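Local coordinates for protein probable thiosulfate sulfurtransferase (Thermus thermophilus, PDB 2EG4) that probably transfers sulfur from thiosulfate to an acceptor such as cyanide, as a two-domain rhodanese-like enzyme, and carries a bound zinc ion, at residues Leu29-Pro34 / Ala79-Leu84; Ser62-Tyr67 / Gly85-Gln90. One frame throughout, in Å; residues are numbered along the deposited sequence.

Interaction 1 of 2, residues Leu29-Pro34 / Ala79-Leu84; sequences LDLSAP and AFFLGL
Leu31 lies against Phe81 where, in the first rhodanese-like domain, the loop after strand 27-28 runs past the last turns of helix 73-84. The two side chains slant across one another: Leu31 CD1 comes within 3.6 Å of Phe81 CB, while Leu31 CB stands 3.7 Å from Phe81 CD2. With CG anti to the carbonyl carbon (chi1 -84°), the Phe81 ring lies beside Leu31, and Pro34 O sits loosely near the ring plane at its edge, 4.5 Å from Phe81 CZ. At the next residue of the helix, Leu82 CD1 meets Leu29 CD2 tip to tip, 3.9 Å apart. With an alanine in place of Phe81 the ring is gone, and Leu31 CB and CD1 would probably lose most of the surface they pack on, leaving a gap beside the loop. No hydrogen bond joins the two segments directly, but Arg77 and Thr78 of the same helix supply them: Arg77 binds the carbonyls of Leu31 and Pro34, and Thr78 OG1 pairs with Leu31 N. The loop is further shaped by an Asx turn, in which Asp30 OD1 takes two donors, Ser32 N at 2.8 Å and, on its syn lone pair, Ser32 OG at 2.7 Å.

Interaction 2 of 2, residues Ser62-Tyr67 / Gly85-Gln90; sequences SPVVLY and GGLEVQ
The backbone peptides of Val64 and Gln90, the flat groups here, meet where strands 64-67 and 89-92 run side by side in the parallel rhodanese sheet. Val64 and Leu66 point their side chains with Val89 to the face covered by helix 73-84, whereas Val65 and Gln90 occupy the other face. The parallel register pairs Val64 with Val89 and Val65 with Gln90, and three backbone bonds support it: Val64 N to Glu88 O (2.8 Å), Gln90 N to Val64 O (2.9 Å, the most bent at 141°) and Leu66 N to Gln90 O (2.8 Å). On the helix side, the Leu66 and Val89 side chains run at a slant to each other, with Leu66 CD1 3.9 Å from Val89 CB, and Val64 CG2, set anti to its carbonyl carbon, touches Leu87 CD1 at the same separation. On the face of Val65, Gln90 extends beyond CG, and its NE2 binds Asn2 O. Gly86, with positive phi (96°), closes the preceding helix in a Schellman motif; a water donates to its O and also meets Ser62 OG. Ahead of the cis peptide bond to Pro63, Ser62 OG accepts the hydrogen of Glu88 N at 2.8 Å, nearly straight at 168°.

The two contacts, with centres about 11 Å apart, share the first rhodanese-like domain, and their segments alternate along the chain: 29-34, 62-67, 79-84, then 85-90. Interaction 2 joins the two strands of a beta-alpha-beta unit, 64-67 and 89-92, and interaction 1 sets the loop following strand 27-28 against the helix 73-84 that connects them. Since 79-84 runs straight into 85-90, the helix end and the edge strand are placed together: Leu82 O lies 3.2 Å from Leu87 N, a probable hydrogen bond, and Leu82 CD2 packs on Leu66 CD2 at 3.9 Å. Leu82 thus takes part in interaction 1 while covering the sheet of interaction 2.

Interaction 1 of 2, residues Leu29-Pro34 / Ala79-Leu84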
ATOM      1  N   LEU A  29       3.739 -13.473   1.469  1.00 12.39           N
ATOM      2  CA  LEU A  29       2.835 -12.552   2.168  1.00 12.49           C
ATOM      3  C   LEU A  29       2.048 -11.688   1.176  1.00 15.17           C
ATOM      4  O   LEU A  29       2.649 -11.006   0.349  1.00 14.65           O
ATOM      5  CB  LEU A  29       3.601 -11.610   3.092  1.00 14.35           C
ATOM      6  CG  LEU A  29       2.677 -10.662   3.888  1.00 12.47           C
ATOM      7  CD1 LEU A  29       1.755 -11.452   4.837  1.00 18.46           C
ATOM      8  CD2 LEU A  29       3.539  -9.663   4.658  1.00 15.95           C
ATOM      9  N   ASP A  30       0.716 -11.727   1.280  1.00 15.54           N
ATOM     10  CA  ASP A  30      -0.155 -10.874   0.448  1.00 17.04           C
ATOM     11  C   ASP A  30      -1.183 -10.225   1.384  1.00 17.27           C
ATOM     12  O   ASP A  30      -2.081 -10.904   1.916  1.00 20.62           O
ATOM     13  CB  ASP A  30      -0.873 -11.679  -0.628  1.00 22.13           C
ATOM     14  CG  ASP A  30      -1.801 -10.805  -1.479  1.00 22.85           C
ATOM     15  OD1 ASP A  30      -2.191  -9.715  -1.010  1.00 24.77           O
ATOM     16  OD2 ASP A  30      -2.151 -11.201  -2.602  1.00 28.16           O
ATOM     17  N   LEU A  31      -1.032  -8.922   1.636  1.00 17.50           N
ATOM     18  CA  LEU A  31      -1.944  -8.225   2.535  1.00 16.08           C
ATOM     19  C   LEU A  31      -3.055  -7.451   1.842  1.00 21.06           C
ATOM     20  O   LEU A  31      -3.489  -6.418   2.356  1.00 20.91           O
ATOM     21  CB  LEU A  31      -1.169  -7.277   3.457  1.00 20.42           C
ATOM     22  CG  LEU A  31      -0.256  -7.999   4.444  1.00 14.77           C
ATOM     23  CD1 LEU A  31       0.559  -7.017   5.279  1.00 17.20           C
ATOM     24  CD2 LEU A  31      -1.133  -8.933   5.311  1.00 20.88           C
ATOM     25  N   SER A  32      -3.520  -7.952   0.696  1.00 19.84           N
ATOM     26  CA  SER A  32      -4.617  -7.285  -0.030  1.00 22.99           C
ATOM     27  C   SER A  32      -5.968  -7.363   0.690  1.00 25.29           C
ATOM     28  O   SER A  32      -6.847  -6.503   0.516  1.00 24.25           O
ATOM     29  CB  SER A  32      -4.821  -7.934  -1.411  1.00 25.76           C
ATOM     30  OG  SER A  32      -3.690  -7.847  -2.247  1.00 26.76           O
ATOM     31  N   ALA A  33      -6.148  -8.399   1.493  1.00 26.95           N
ATOM     32  CA  ALA A  33      -7.442  -8.652   2.129  1.00 29.09           C
ATOM     33  C   ALA A  33      -8.018  -7.802   3.260  1.00 30.01           C
ATOM     34  O   ALA A  33      -9.176  -7.386   3.200  1.00 30.03           O
ATOM     35  CB  ALA A  33      -7.497 -10.113   2.542  1.00 30.39           C
ATOM     36  N   PRO A  34      -7.240  -7.565   4.320  1.00 28.73           N
ATOM     37  CA  PRO A  34      -7.730  -6.776   5.449  1.00 28.07           C
ATOM     38  C   PRO A  34      -8.187  -5.359   5.138  1.00 25.52           C
ATOM     39  O   PRO A  34      -7.393  -4.550   4.682  1.00 25.38           O
ATOM     40  CB  PRO A  34      -6.533  -6.759   6.414  1.00 29.88           C
ATOM     41  CG  PRO A  34      -5.732  -7.951   6.020  1.00 31.79           C
ATOM     42  CD  PRO A  34      -5.834  -7.956   4.524  1.00 29.33           C
ATOM     43  N   ALA A  79       3.672  -3.808   0.744  1.00 13.12           N
ATOM     44  CA  ALA A  79       4.848  -3.018   1.105  1.00 14.74           C
ATOM     45  C   ALA A  79       4.450  -1.835   1.976  1.00 16.53           C
ATOM     46  O   ALA A  79       5.193  -1.435   2.877  1.00 15.35           O
ATOM     47  CB  ALA A  79       5.574  -2.521  -0.156  1.00 16.09           C
ATOM     48  N   PHE A  80       3.280  -1.285   1.692  1.00 15.36           N
ATOM     49  CA  PHE A  80       2.782  -0.157   2.460  1.00 16.70           C
ATOM     50  C   PHE A  80       2.597  -0.557   3.924  1.00 13.90           C
ATOM     51  O   PHE A  80       3.004   0.175   4.823  1.00 16.69           O
ATOM     52  CB  PHE A  80       1.466   0.360   1.903  1.00 16.57           C
ATOM     53  CG  PHE A  80       0.962   1.574   2.639  1.00 16.63           C
ATOM     54  CD1 PHE A  80       1.616   2.802   2.505  1.00 18.99           C
ATOM     55  CD2 PHE A  80      -0.093   1.465   3.540  1.00 18.55           C
ATOM     56  CE1 PHE A  80       1.227   3.901   3.267  1.00 18.03           C
ATOM     57  CE2 PHE A  80      -0.491   2.568   4.309  1.00 18.52           C
ATOM     58  CZ  PHE A  80       0.172   3.778   4.171  1.00 19.24           C
ATOM     59  N   PHE A  81       2.000  -1.709   4.168  1.00 15.72           N
ATOM     60  CA  PHE A  81       1.833  -2.149   5.556  1.00 17.23           C
ATOM     61  C   PHE A  81       3.184  -2.372   6.240  1.00 17.49           C
ATOM     62  O   PHE A  81       3.379  -1.981   7.391  1.00 15.23           O
ATOM     63  CB  PHE A  81       1.041  -3.464   5.619  1.00 18.15           C
ATOM     64  CG  PHE A  81      -0.444  -3.286   5.572  1.00 17.28           C
ATOM     65  CD1 PHE A  81      -1.123  -2.743   6.663  1.00 21.24           C
ATOM     66  CD2 PHE A  81      -1.169  -3.694   4.473  1.00 16.95           C
ATOM     67  CE1 PHE A  81      -2.519  -2.622   6.646  1.00 20.52           C
ATOM     68  CE2 PHE A  81      -2.572  -3.587   4.435  1.00 18.11           C
ATOM     69  CZ  PHE A  81      -3.249  -3.045   5.536  1.00 17.94           C
ATOM     70  N   LEU A  82       4.125  -3.040   5.555  1.00 13.08           N
ATOM     71  CA  LEU A  82       5.407  -3.297   6.203  1.00 16.82           C
ATOM     72  C   LEU A  82       6.151  -1.995   6.514  1.00 18.45           C
ATOM     73  O   LEU A  82       6.735  -1.862   7.595  1.00 19.26           O
ATOM     74  CB  LEU A  82       6.254  -4.250   5.335  1.00 17.43           C
ATOM     75  CG  LEU A  82       6.100  -5.749   5.670  1.00 24.41           C
ATOM     76  CD1 LEU A  82       4.646  -6.118   5.811  1.00 21.65           C
ATOM     77  CD2 LEU A  82       6.779  -6.624   4.599  1.00 18.51           C
ATOM     78  N   GLY A  83       6.113  -1.038   5.587  1.00 18.31           N
ATOM     79  CA  GLY A  83       6.778   0.238   5.812  1.00 21.50           C
ATOM     80  C   GLY A  83       6.061   1.032   6.904  1.00 22.17           C
ATOM     81  O   GLY A  83       6.673   1.747   7.700  1.00 21.92           O
ATOM     82  N   LEU A  84       4.745   0.910   6.926  1.00 20.69           N
ATOM     83  CA  LEU A  84       3.921   1.595   7.934  1.00 20.22           C
ATOM     84  C   LEU A  84       4.242   1.079   9.341  1.00 23.56           C
ATOM     85  O   LEU A  84       4.072   1.796  10.336  1.00 22.86           O
ATOM     86  CB  LEU A  84       2.444   1.377   7.604  1.00 19.06           C
ATOM     87  CG  LEU A  84       1.414   1.959   8.593  1.00 20.55           C
ATOM     88  CD1 LEU A  84       1.515   3.482   8.655  1.00 18.87           C
ATOM     89  CD2 LEU A  84       0.025   1.544   8.149  1.00 18.43           C
TER

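Interaction 2 of 2, residues Ser62-Tyr67 / Gly85-Gln90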
ATOM      1  N   SER A  62      14.409  -5.115   9.145  1.00 25.70           N
ATOM      2  CA  SER A  62      14.935  -4.278   8.070  1.00 26.51           C
ATOM      3  C   SER A  62      16.308  -4.769   7.625  1.00 27.73           C
ATOM      4  O   SER A  62      17.127  -5.196   8.447  1.00 26.33           O
ATOM      5  CB  SER A  62      15.067  -2.830   8.515  1.00 27.41           C
ATOM      6  OG  SER A  62      13.815  -2.275   8.840  1.00 27.58           O
ATOM      7  N   PRO A  63      16.592  -4.696   6.316  1.00 26.86           N
ATOM      8  CA  PRO A  63      15.700  -4.187   5.273  1.00 26.32           C
ATOM      9  C   PRO A  63      14.884  -5.330   4.691  1.00 24.10           C
ATOM     10  O   PRO A  63      15.305  -6.490   4.726  1.00 24.20           O
ATOM     11  CB  PRO A  63      16.676  -3.621   4.251  1.00 26.04           C
ATOM     12  CG  PRO A  63      17.760  -4.665   4.278  1.00 23.40           C
ATOM     13  CD  PRO A  63      17.942  -4.944   5.772  1.00 24.49           C
ATOM     14  N   VAL A  64      13.704  -5.006   4.179  1.00 21.75           N
ATOM     15  CA  VAL A  64      12.853  -6.017   3.566  1.00 19.22           C
ATOM     16  C   VAL A  64      12.699  -5.669   2.095  1.00 16.92           C
ATOM     17  O   VAL A  64      12.456  -4.516   1.729  1.00 18.57           O
ATOM     18  CB  VAL A  64      11.436  -6.077   4.221  1.00 19.51           C
ATOM     19  CG1 VAL A  64      10.519  -7.055   3.424  1.00 21.87           C
ATOM     20  CG2 VAL A  64      11.565  -6.548   5.662  1.00 24.58           C
ATOM     21  N   VAL A  65      12.876  -6.667   1.238  1.00 15.71           N
ATOM     22  CA  VAL A  65      12.713  -6.450  -0.190  1.00 15.18           C
ATOM     23  C   VAL A  65      11.485  -7.241  -0.614  1.00 16.25           C
ATOM     24  O   VAL A  65      11.461  -8.459  -0.482  1.00 15.81           O
ATOM     25  CB  VAL A  65      13.929  -6.959  -1.014  1.00 17.04           C
ATOM     26  CG1 VAL A  65      13.616  -6.863  -2.503  1.00 20.82           C
ATOM     27  CG2 VAL A  65      15.159  -6.085  -0.716  1.00 17.72           C
ATOM     28  N   LEU A  66      10.462  -6.538  -1.097  1.00 15.02           N
ATOM     29  CA  LEU A  66       9.251  -7.232  -1.535  1.00 14.54           C
ATOM     30  C   LEU A  66       9.252  -7.347  -3.058  1.00 13.82           C
ATOM     31  O   LEU A  66       9.583  -6.387  -3.757  1.00 15.08           O
ATOM     32  CB  LEU A  66       7.990  -6.486  -1.093  1.00 15.30           C
ATOM     33  CG  LEU A  66       7.789  -6.311   0.424  1.00 13.41           C
ATOM     34  CD1 LEU A  66       8.365  -4.953   0.867  1.00 17.63           C
ATOM     35  CD2 LEU A  66       6.291  -6.385   0.758  1.00 15.14           C
ATOM     36  N   TYR A  67       8.869  -8.506  -3.585  1.00 14.26           N
ATOM     37  CA  TYR A  67       8.862  -8.648  -5.031  1.00 12.64           C
ATOM     38  C   TYR A  67       7.574  -9.286  -5.560  1.00 15.37           C
ATOM     39  O   TYR A  67       6.898 -10.035  -4.859  1.00 14.33           O
ATOM     40  CB  TYR A  67      10.097  -9.455  -5.501  1.00 12.90           C
ATOM     41  CG  TYR A  67      10.099 -10.924  -5.112  1.00 12.69           C
ATOM     42  CD1 TYR A  67       9.486 -11.890  -5.922  1.00 11.21           C
ATOM     43  CD2 TYR A  67      10.724 -11.351  -3.937  1.00 14.73           C
ATOM     44  CE1 TYR A  67       9.496 -13.249  -5.566  1.00 13.65           C
ATOM     45  CE2 TYR A  67      10.751 -12.710  -3.573  1.00 15.35           C
ATOM     46  CZ  TYR A  67      10.131 -13.650  -4.392  1.00 14.25           C
ATOM     47  OH  TYR A  67      10.159 -14.983  -4.038  1.00 15.64           O
ATOM     48  N   GLY A  85       4.701  -0.166   9.420  1.00 20.24           N
ATOM     49  CA  GLY A  85       5.079  -0.748  10.692  1.00 21.22           C
ATOM     50  C   GLY A  85       6.496  -0.372  11.076  1.00 20.69           C
ATOM     51  O   GLY A  85       7.014  -0.870  12.080  1.00 22.16           O
ATOM     52  N   GLY A  86       7.138   0.467  10.260  1.00 20.08           N
ATOM     53  CA  GLY A  86       8.490   0.915  10.563  1.00 23.96           C
ATOM     54  C   GLY A  86       9.662   0.179   9.932  1.00 24.37           C
ATOM     55  O   GLY A  86      10.819   0.470  10.245  1.00 24.80           O
ATOM     56  N   LEU A  87       9.389  -0.797   9.079  1.00 23.26           N
ATOM     57  CA  LEU A  87      10.482  -1.513   8.422  1.00 22.13           C
ATOM     58  C   LEU A  87      10.977  -0.727   7.222  1.00 24.84           C
ATOM     59  O   LEU A  87      10.217   0.015   6.604  1.00 23.46           O
ATOM     60  CB  LEU A  87      10.006  -2.874   7.935  1.00 22.88           C
ATOM     61  CG  LEU A  87       9.670  -3.916   8.989  1.00 24.74           C
ATOM     62  CD1 LEU A  87       9.026  -5.122   8.312  1.00 21.71           C
ATOM     63  CD2 LEU A  87      10.939  -4.309   9.724  1.00 27.09           C
ATOM     64  N   GLU A  88      12.264  -0.879   6.901  1.00 22.66           N
ATOM     65  CA  GLU A  88      12.839  -0.234   5.731  1.00 23.15           C
ATOM     66  C   GLU A  88      12.476  -1.188   4.586  1.00 20.71           C
ATOM     67  O   GLU A  88      12.830  -2.352   4.626  1.00 21.27           O
ATOM     68  CB  GLU A  88      14.358  -0.123   5.884  1.00 28.99           C
ATOM     69  CG  GLU A  88      14.761   0.838   7.005  1.00 38.21           C
ATOM     70  CD  GLU A  88      14.094   2.210   6.859  1.00 43.16           C
ATOM     71  OE1 GLU A  88      14.226   2.822   5.772  1.00 46.74           O
ATOM     72  OE2 GLU A  88      13.445   2.673   7.830  1.00 45.48           O
ATOM     73  N   VAL A  89      11.724  -0.703   3.605  1.00 19.04           N
ATOM     74  CA  VAL A  89      11.283  -1.567   2.512  1.00 20.72           C
ATOM     75  C   VAL A  89      11.693  -1.106   1.138  1.00 20.33           C
ATOM     76  O   VAL A  89      11.898   0.093   0.892  1.00 22.73           O
ATOM     77  CB  VAL A  89       9.724  -1.724   2.517  1.00 20.84           C
ATOM     78  CG1 VAL A  89       9.281  -2.324   3.831  1.00 20.49           C
ATOM     79  CG2 VAL A  89       9.047  -0.372   2.314  1.00 25.83           C
ATOM     80  N   GLN A  90      11.812  -2.069   0.228  1.00 20.73           N
ATOM     81  CA  GLN A  90      12.156  -1.776  -1.151  1.00 19.83           C
ATOM     82  C   GLN A  90      11.306  -2.683  -2.032  1.00 19.34           C
ATOM     83  O   GLN A  90      11.069  -3.829  -1.672  1.00 20.14           O
ATOM     84  CB  GLN A  90      13.639  -2.060  -1.395  1.00 24.89           C
ATOM     85  CG  GLN A  90      14.122  -1.732  -2.785  1.00 34.22           C
ATOM     86  CD  GLN A  90      15.631  -1.870  -2.890  1.00 40.56           C
ATOM     87  OE1 GLN A  90      16.360  -1.484  -1.972  1.00 44.80           O
ATOM     88  NE2 GLN A  90      16.106  -2.412  -4.006  1.00 43.10           N
TER
HETATM   89  O   HOH W   1      13.434  -0.676  10.753  1.00 39.94           O